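Local coordinates for putative adenylate cyclase (Vibrio parahaemolyticus, PDB 2ACA), which probably acts as a class IV-like adenylate cyclase, making cyclic AMP from ATP, although this activity remains putative, at residues 118-126 and 152-163. Sequence-based numbering, arbitrary orientation.
Sequences FFVGEFHIT and YRERLVALAQQF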
ATOM      1  N   PHE A 118       4.827 -10.119  20.778  1.00 36.61           N
ATOM      2  CA  PHE A 118       4.304 -11.409  21.214  1.00 37.80           C
ATOM      3  C   PHE A 118       2.792 -11.384  21.308  1.00 39.54           C
ATOM      4  O   PHE A 118       2.184 -10.324  21.422  1.00 39.15           O
ATOM      5  CB  PHE A 118       4.863 -11.793  22.580  1.00 25.96           C
ATOM      6  CG  PHE A 118       6.350 -11.719  22.669  1.00 23.22           C
ATOM      7  CD1 PHE A 118       6.974 -10.548  23.077  1.00 23.18           C
ATOM      8  CD2 PHE A 118       7.133 -12.817  22.343  1.00 22.17           C
ATOM      9  CE1 PHE A 118       8.352 -10.471  23.161  1.00 21.28           C
ATOM     10  CE2 PHE A 118       8.517 -12.749  22.422  1.00 21.58           C
ATOM     11  CZ  PHE A 118       9.128 -11.573  22.833  1.00 21.49           C
ATOM     12  N   PHE A 119       2.195 -12.569  21.269  1.00 36.93           N
ATOM     13  CA  PHE A 119       0.752 -12.715  21.348  1.00 39.83           C
ATOM     14  C   PHE A 119       0.369 -13.453  22.628  1.00 41.89           C
ATOM     15  O   PHE A 119       1.047 -14.398  23.036  1.00 42.07           O
ATOM     16  CB  PHE A 119       0.230 -13.518  20.147  1.00 48.48           C
ATOM     17  CG  PHE A 119       0.364 -12.818  18.818  1.00 50.11           C
ATOM     18  CD1 PHE A 119       0.204 -13.532  17.630  1.00 50.88           C
ATOM     19  CD2 PHE A 119       0.615 -11.453  18.743  1.00 51.05           C
ATOM     20  CE1 PHE A 119       0.291 -12.895  16.392  1.00 49.84           C
ATOM     21  CE2 PHE A 119       0.704 -10.805  17.505  1.00 50.41           C
ATOM     22  CZ  PHE A 119       0.540 -11.531  16.329  1.00 49.85           C
ATOM     23  N   VAL A 120      -0.714 -13.010  23.259  1.00 38.62           N
ATOM     24  CA  VAL A 120      -1.233 -13.636  24.471  1.00 39.28           C
ATOM     25  C   VAL A 120      -2.730 -13.460  24.310  1.00 40.36           C
ATOM     26  O   VAL A 120      -3.297 -12.448  24.722  1.00 40.30           O
ATOM     27  CB  VAL A 120      -0.764 -12.914  25.750  1.00 46.84           C
ATOM     28  CG1 VAL A 120      -1.464 -13.502  26.958  1.00 47.07           C
ATOM     29  CG2 VAL A 120       0.745 -13.065  25.911  1.00 46.24           C
ATOM     30  N   GLY A 121      -3.365 -14.448  23.689  1.00 61.22           N
ATOM     31  CA  GLY A 121      -4.788 -14.358  23.442  1.00 63.20           C
ATOM     32  C   GLY A 121      -4.927 -13.475  22.218  1.00 64.32           C
ATOM     33  O   GLY A 121      -4.291 -13.728  21.196  1.00 65.12           O
ATOM     34  N   GLU A 122      -5.745 -12.434  22.319  1.00 69.81           N
ATOM     35  CA  GLU A 122      -5.935 -11.514  21.206  1.00 69.94           C
ATOM     36  C   GLU A 122      -5.168 -10.228  21.497  1.00 68.75           C
ATOM     37  O   GLU A 122      -5.172  -9.289  20.698  1.00 68.65           O
ATOM     38  CB  GLU A 122      -7.422 -11.196  21.023  1.00 98.00           C
ATOM     39  CG  GLU A 122      -8.057 -10.456  22.190  1.00100.65           C
ATOM     40  CD  GLU A 122      -9.532 -10.204  21.977  1.00102.92           C
ATOM     41  OE1 GLU A 122      -9.890  -9.606  20.938  1.00103.05           O
ATOM     42  OE2 GLU A 122     -10.341 -10.601  22.844  1.00103.47           O
ATOM     43  N   PHE A 123      -4.507 -10.194  22.649  1.00 48.62           N
ATOM     44  CA  PHE A 123      -3.740  -9.026  23.054  1.00 47.50           C
ATOM     45  C   PHE A 123      -2.300  -9.115  22.569  1.00 46.03           C
ATOM     46  O   PHE A 123      -1.712 -10.197  22.541  1.00 46.14           O
ATOM     47  CB  PHE A 123      -3.777  -8.886  24.574  1.00 68.62           C
ATOM     48  CG  PHE A 123      -5.158  -8.700  25.122  1.00 70.96           C
ATOM     49  CD1 PHE A 123      -5.902  -7.570  24.799  1.00 72.25           C
ATOM     50  CD2 PHE A 123      -5.730  -9.670  25.937  1.00 72.34           C
ATOM     51  CE1 PHE A 123      -7.199  -7.409  25.279  1.00 73.78           C
ATOM     52  CE2 PHE A 123      -7.026  -9.521  26.422  1.00 73.48           C
ATOM     53  CZ  PHE A 123      -7.763  -8.388  26.092  1.00 73.84           C
ATOM     54  N   HIS A 124      -1.740  -7.970  22.191  1.00 41.12           N
ATOM     55  CA  HIS A 124      -0.371  -7.906  21.694  1.00 38.30           C
ATOM     56  C   HIS A 124       0.575  -7.315  22.729  1.00 34.01           C
ATOM     57  O   HIS A 124       0.218  -6.382  23.441  1.00 33.92           O
ATOM     58  CB  HIS A 124      -0.301  -7.042  20.431  1.00 82.55           C
ATOM     59  CG  HIS A 124      -1.218  -7.487  19.335  1.00 86.65           C
ATOM     60  ND1 HIS A 124      -1.121  -8.724  18.739  1.00 88.05           N
ATOM     61  CD2 HIS A 124      -2.244  -6.852  18.718  1.00 87.64           C
ATOM     62  CE1 HIS A 124      -2.048  -8.836  17.804  1.00 87.98           C
ATOM     63  NE2 HIS A 124      -2.744  -7.713  17.772  1.00 88.06           N
ATOM     64  N   ILE A 125       1.780  -7.863  22.814  1.00 24.09           N
ATOM     65  CA  ILE A 125       2.771  -7.346  23.738  1.00 22.20           C
ATOM     66  C   ILE A 125       3.983  -6.942  22.919  1.00 20.32           C
ATOM     67  O   ILE A 125       4.572  -7.776  22.238  1.00 19.94           O
ATOM     68  CB  ILE A 125       3.226  -8.398  24.763  1.00 31.60           C
ATOM     69  CG1 ILE A 125       2.046  -8.851  25.628  1.00 32.79           C
ATOM     70  CG2 ILE A 125       4.339  -7.813  25.623  1.00 29.26           C
ATOM     71  CD1 ILE A 125       2.442  -9.815  26.738  1.00 32.86           C
ATOM     72  N   THR A 126       4.347  -5.665  22.974  1.00 25.21           N
ATOM     73  CA  THR A 126       5.498  -5.159  22.230  1.00 24.56           C
ATOM     74  C   THR A 126       6.636  -4.744  23.163  1.00 24.00           C
ATOM     75  O   THR A 126       6.435  -4.001  24.122  1.00 23.04           O
ATOM     76  CB  THR A 126       5.095  -3.939  21.349  1.00 25.20           C
ATOM     77  OG1 THR A 126       4.116  -4.351  20.391  1.00 29.60           O
ATOM     78  CG2 THR A 126       6.301  -3.381  20.592  1.00 25.61           C
ATOM     79  N   TYR A 152     -11.543  -3.080  27.245  1.00 69.64           N
ATOM     80  CA  TYR A 152     -10.314  -3.681  26.732  1.00 69.27           C
ATOM     81  C   TYR A 152      -9.176  -2.950  27.445  1.00 68.64           C
ATOM     82  O   TYR A 152      -8.207  -3.562  27.896  1.00 68.52           O
ATOM     83  CB  TYR A 152     -10.180  -3.485  25.214  1.00 69.78           C
ATOM     84  CG  TYR A 152     -10.914  -4.502  24.359  1.00 69.64           C
ATOM     85  CD1 TYR A 152     -10.739  -5.872  24.561  1.00 70.17           C
ATOM     86  CD2 TYR A 152     -11.762  -4.094  23.328  1.00 69.94           C
ATOM     87  CE1 TYR A 152     -11.391  -6.809  23.758  1.00 71.08           C
ATOM     88  CE2 TYR A 152     -12.420  -5.020  22.521  1.00 70.22           C
ATOM     89  CZ  TYR A 152     -12.229  -6.374  22.741  1.00 71.00           C
ATOM     90  OH  TYR A 152     -12.867  -7.294  21.939  1.00 71.12           O
ATOM     91  N   ARG A 153      -9.320  -1.628  27.542  1.00 52.37           N
ATOM     92  CA  ARG A 153      -8.346  -0.758  28.200  1.00 52.12           C
ATOM     93  C   ARG A 153      -8.059  -1.272  29.602  1.00 51.79           C
ATOM     94  O   ARG A 153      -6.995  -1.015  30.162  1.00 51.15           O
ATOM     95  CB  ARG A 153      -8.902   0.673  28.269  1.00 59.12           C
ATOM     96  CG  ARG A 153      -8.264   1.600  29.305  1.00 59.75           C
ATOM     97  CD  ARG A 153      -6.805   1.899  29.012  1.00 60.24           C
ATOM     98  NE  ARG A 153      -6.281   3.001  29.820  1.00 60.45           N
ATOM     99  CZ  ARG A 153      -6.291   3.038  31.152  1.00 61.02           C
ATOM    100  NH1 ARG A 153      -6.803   2.031  31.846  1.00 61.22           N
ATOM    101  NH2 ARG A 153      -5.783   4.081  31.797  1.00 60.14           N
ATOM    102  N   GLU A 154      -9.016  -2.010  30.151  1.00 46.14           N
ATOM    103  CA  GLU A 154      -8.900  -2.555  31.493  1.00 45.36           C
ATOM    104  C   GLU A 154      -8.187  -3.897  31.511  1.00 43.80           C
ATOM    105  O   GLU A 154      -7.261  -4.097  32.300  1.00 42.05           O
ATOM    106  CB  GLU A 154     -10.291  -2.685  32.113  1.00114.45           C
ATOM    107  CG  GLU A 154     -10.994  -1.348  32.283  1.00116.74           C
ATOM    108  CD  GLU A 154     -12.440  -1.492  32.704  1.00118.14           C
ATOM    109  OE1 GLU A 154     -13.116  -0.453  32.855  1.00119.63           O
ATOM    110  OE2 GLU A 154     -12.902  -2.639  32.880  1.00119.39           O
ATOM    111  N   ARG A 155      -8.607  -4.820  30.649  1.00 47.55           N
ATOM    112  CA  ARG A 155      -7.950  -6.116  30.617  1.00 46.39           C
ATOM    113  C   ARG A 155      -6.512  -5.865  30.185  1.00 45.83           C
ATOM    114  O   ARG A 155      -5.618  -6.655  30.485  1.00 46.47           O
ATOM    115  CB  ARG A 155      -8.643  -7.080  29.651  1.00 58.12           C
ATOM    116  CG  ARG A 155      -8.744  -8.495  30.218  1.00 58.03           C
ATOM    117  CD  ARG A 155      -8.984  -9.548  29.152  1.00 59.26           C
ATOM    118  NE  ARG A 155     -10.155  -9.266  28.329  1.00 59.13           N
ATOM    119  CZ  ARG A 155     -10.608 -10.076  27.378  1.00 59.05           C
ATOM    120  NH1 ARG A 155      -9.991 -11.225  27.131  1.00 58.01           N
ATOM    121  NH2 ARG A 155     -11.675  -9.734  26.668  1.00 58.31           N
ATOM    122  N   LEU A 156      -6.300  -4.755  29.477  1.00 42.85           N
ATOM    123  CA  LEU A 156      -4.959  -4.374  29.048  1.00 41.92           C
ATOM    124  C   LEU A 156      -4.160  -4.022  30.300  1.00 40.35           C
ATOM    125  O   LEU A 156      -3.007  -4.429  30.451  1.00 40.28           O
ATOM    126  CB  LEU A 156      -5.001  -3.160  28.114  1.00 45.57           C
ATOM    127  CG  LEU A 156      -4.964  -3.449  26.613  1.00 46.08           C
ATOM    128  CD1 LEU A 156      -5.014  -2.142  25.828  1.00 46.39           C
ATOM    129  CD2 LEU A 156      -3.698  -4.219  26.284  1.00 44.69           C
ATOM    130  N   VAL A 157      -4.782  -3.254  31.190  1.00 43.53           N
ATOM    131  CA  VAL A 157      -4.137  -2.869  32.439  1.00 42.82           C
ATOM    132  C   VAL A 157      -3.924  -4.143  33.249  1.00 42.09           C
ATOM    133  O   VAL A 157      -2.862  -4.344  33.839  1.00 39.42           O
ATOM    134  CB  VAL A 157      -5.013  -1.884  33.256  1.00 39.82           C
ATOM    135  CG1 VAL A 157      -4.324  -1.542  34.572  1.00 39.81           C
ATOM    136  CG2 VAL A 157      -5.261  -0.615  32.452  1.00 38.57           C
ATOM    137  N   ALA A 158      -4.937  -5.006  33.258  1.00 42.40           N
ATOM    138  CA  ALA A 158      -4.854  -6.272  33.980  1.00 42.79           C
ATOM    139  C   ALA A 158      -3.634  -7.036  33.484  1.00 42.83           C
ATOM    140  O   ALA A 158      -2.781  -7.456  34.269  1.00 43.43           O
ATOM    141  CB  ALA A 158      -6.118  -7.096  33.746  1.00 24.25           C
ATOM    142  N   LEU A 159      -3.560  -7.213  32.168  1.00 39.70           N
ATOM    143  CA  LEU A 159      -2.440  -7.921  31.562  1.00 39.45           C
ATOM    144  C   LEU A 159      -1.134  -7.241  31.962  1.00 38.58           C
ATOM    145  O   LEU A 159      -0.170  -7.904  32.347  1.00 37.95           O
ATOM    146  CB  LEU A 159      -2.583  -7.930  30.033  1.00 41.30           C
ATOM    147  CG  LEU A 159      -1.525  -8.693  29.229  1.00 42.36           C
ATOM    148  CD1 LEU A 159      -1.505 -10.151  29.655  1.00 40.69           C
ATOM    149  CD2 LEU A 159      -1.830  -8.574  27.738  1.00 42.83           C
ATOM    150  N   ALA A 160      -1.113  -5.913  31.876  1.00 41.68           N
ATOM    151  CA  ALA A 160       0.078  -5.149  32.232  1.00 42.78           C
ATOM    152  C   ALA A 160       0.505  -5.472  33.660  1.00 42.71           C
ATOM    153  O   ALA A 160       1.696  -5.612  33.946  1.00 42.34           O
ATOM    154  CB  ALA A 160      -0.195  -3.651  32.088  1.00 20.68           C
ATOM    155  N   GLN A 161      -0.480  -5.593  34.550  1.00 55.69           N
ATOM    156  CA  GLN A 161      -0.219  -5.893  35.952  1.00 55.47           C
ATOM    157  C   GLN A 161       0.497  -7.225  36.124  1.00 55.17           C
ATOM    158  O   GLN A 161       1.238  -7.419  37.089  1.00 56.56           O
ATOM    159  CB  GLN A 161      -1.526  -5.904  36.748  1.00 44.93           C
ATOM    160  CG  GLN A 161      -2.251  -4.563  36.775  1.00 45.74           C
ATOM    161  CD  GLN A 161      -3.410  -4.533  37.762  1.00 47.05           C
ATOM    162  OE1 GLN A 161      -4.248  -5.435  37.781  1.00 47.76           O
ATOM    163  NE2 GLN A 161      -3.466  -3.487  38.581  1.00 45.65           N
ATOM    164  N   GLN A 162       0.274  -8.140  35.185  1.00 27.15           N
ATOM    165  CA  GLN A 162       0.909  -9.450  35.239  1.00 26.73           C
ATOM    166  C   GLN A 162       2.428  -9.325  35.122  1.00 26.18           C
ATOM    167  O   GLN A 162       3.171 -10.145  35.672  1.00 23.66           O
ATOM    168  CB  GLN A 162       0.365 -10.353  34.126  1.00 48.97           C
ATOM    169  CG  GLN A 162      -1.115 -10.699  34.278  1.00 50.93           C
ATOM    170  CD  GLN A 162      -1.594 -11.739  33.273  1.00 52.39           C
ATOM    171  OE1 GLN A 162      -1.032 -12.831  33.180  1.00 53.01           O
ATOM    172  NE2 GLN A 162      -2.641 -11.406  32.521  1.00 49.79           N
ATOM    173  N   PHE A 163       2.890  -8.299  34.411  1.00 37.07           N
ATOM    174  CA  PHE A 163       4.325  -8.082  34.242  1.00 37.87           C
ATOM    175  C   PHE A 163       4.896  -7.207  35.344  1.00 40.50           C
ATOM    176  O   PHE A 163       6.070  -6.812  35.302  1.00 40.59           O
ATOM    177  CB  PHE A 163       4.621  -7.460  32.873  1.00 31.71           C
ATOM    178  CG  PHE A 163       4.468  -8.420  31.740  1.00 30.60           C
ATOM    179  CD1 PHE A 163       3.206  -8.817  31.315  1.00 29.96           C
ATOM    180  CD2 PHE A 163       5.585  -8.978  31.135  1.00 31.19           C
ATOM    181  CE1 PHE A 163       3.055  -9.761  30.305  1.00 31.47           C
ATOM    182  CE2 PHE A 163       5.447  -9.928  30.119  1.00 31.99           C
ATOM    183  CZ  PHE A 163       4.178 -10.320  29.704  1.00 31.13           C
TER
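With CG anti to the carbonyl carbon (chi1 -61°), Phe-123 points its ring at helix 152-162, where Arg-155, bent at chi3 (-55°), lays CD, NE and the guanidinium against the CE2-CZ edge. The guanidinium does not stack on the ring: the planes stand 83° apart, NE lies in the ring plane at the edge, and Phe-123 CZ sits over one guanidinium face, 3.4 Å from Arg-155 NE. Tyr-152 CD1 meets the same ring at its edge, 3.9 Å from Phe-123 CE1. At the ring's root, Leu-159 CD2 packs 3.7 Å from Phe-123 CB. Further along, Ile-125 CD1 and Phe-163 CZ, whose side chains come from opposite directions, approach to 3.5 Å. Glu-122 OE2 and Arg-155 NH2 are 4.1 Å apart, the oxygen well out of the guanidinium plane, indicating at most charge attraction, loosely defined because Glu-122 is poorly ordered. No hydrogen bond crosses; apolar side chains and the guanidinium carry the contact. It seats the helix against a beta hairpin, closed by a type II' turn from Val-120 to Phe-123, of the antiparallel CYTH sheet. Ile-141 of strand 134-143 touches Phe-123 and Tyr-152, Leu-156 reaches Val-13 of strand 11-19, and Phe-163 stacks on Phe-25 of helix 22-30.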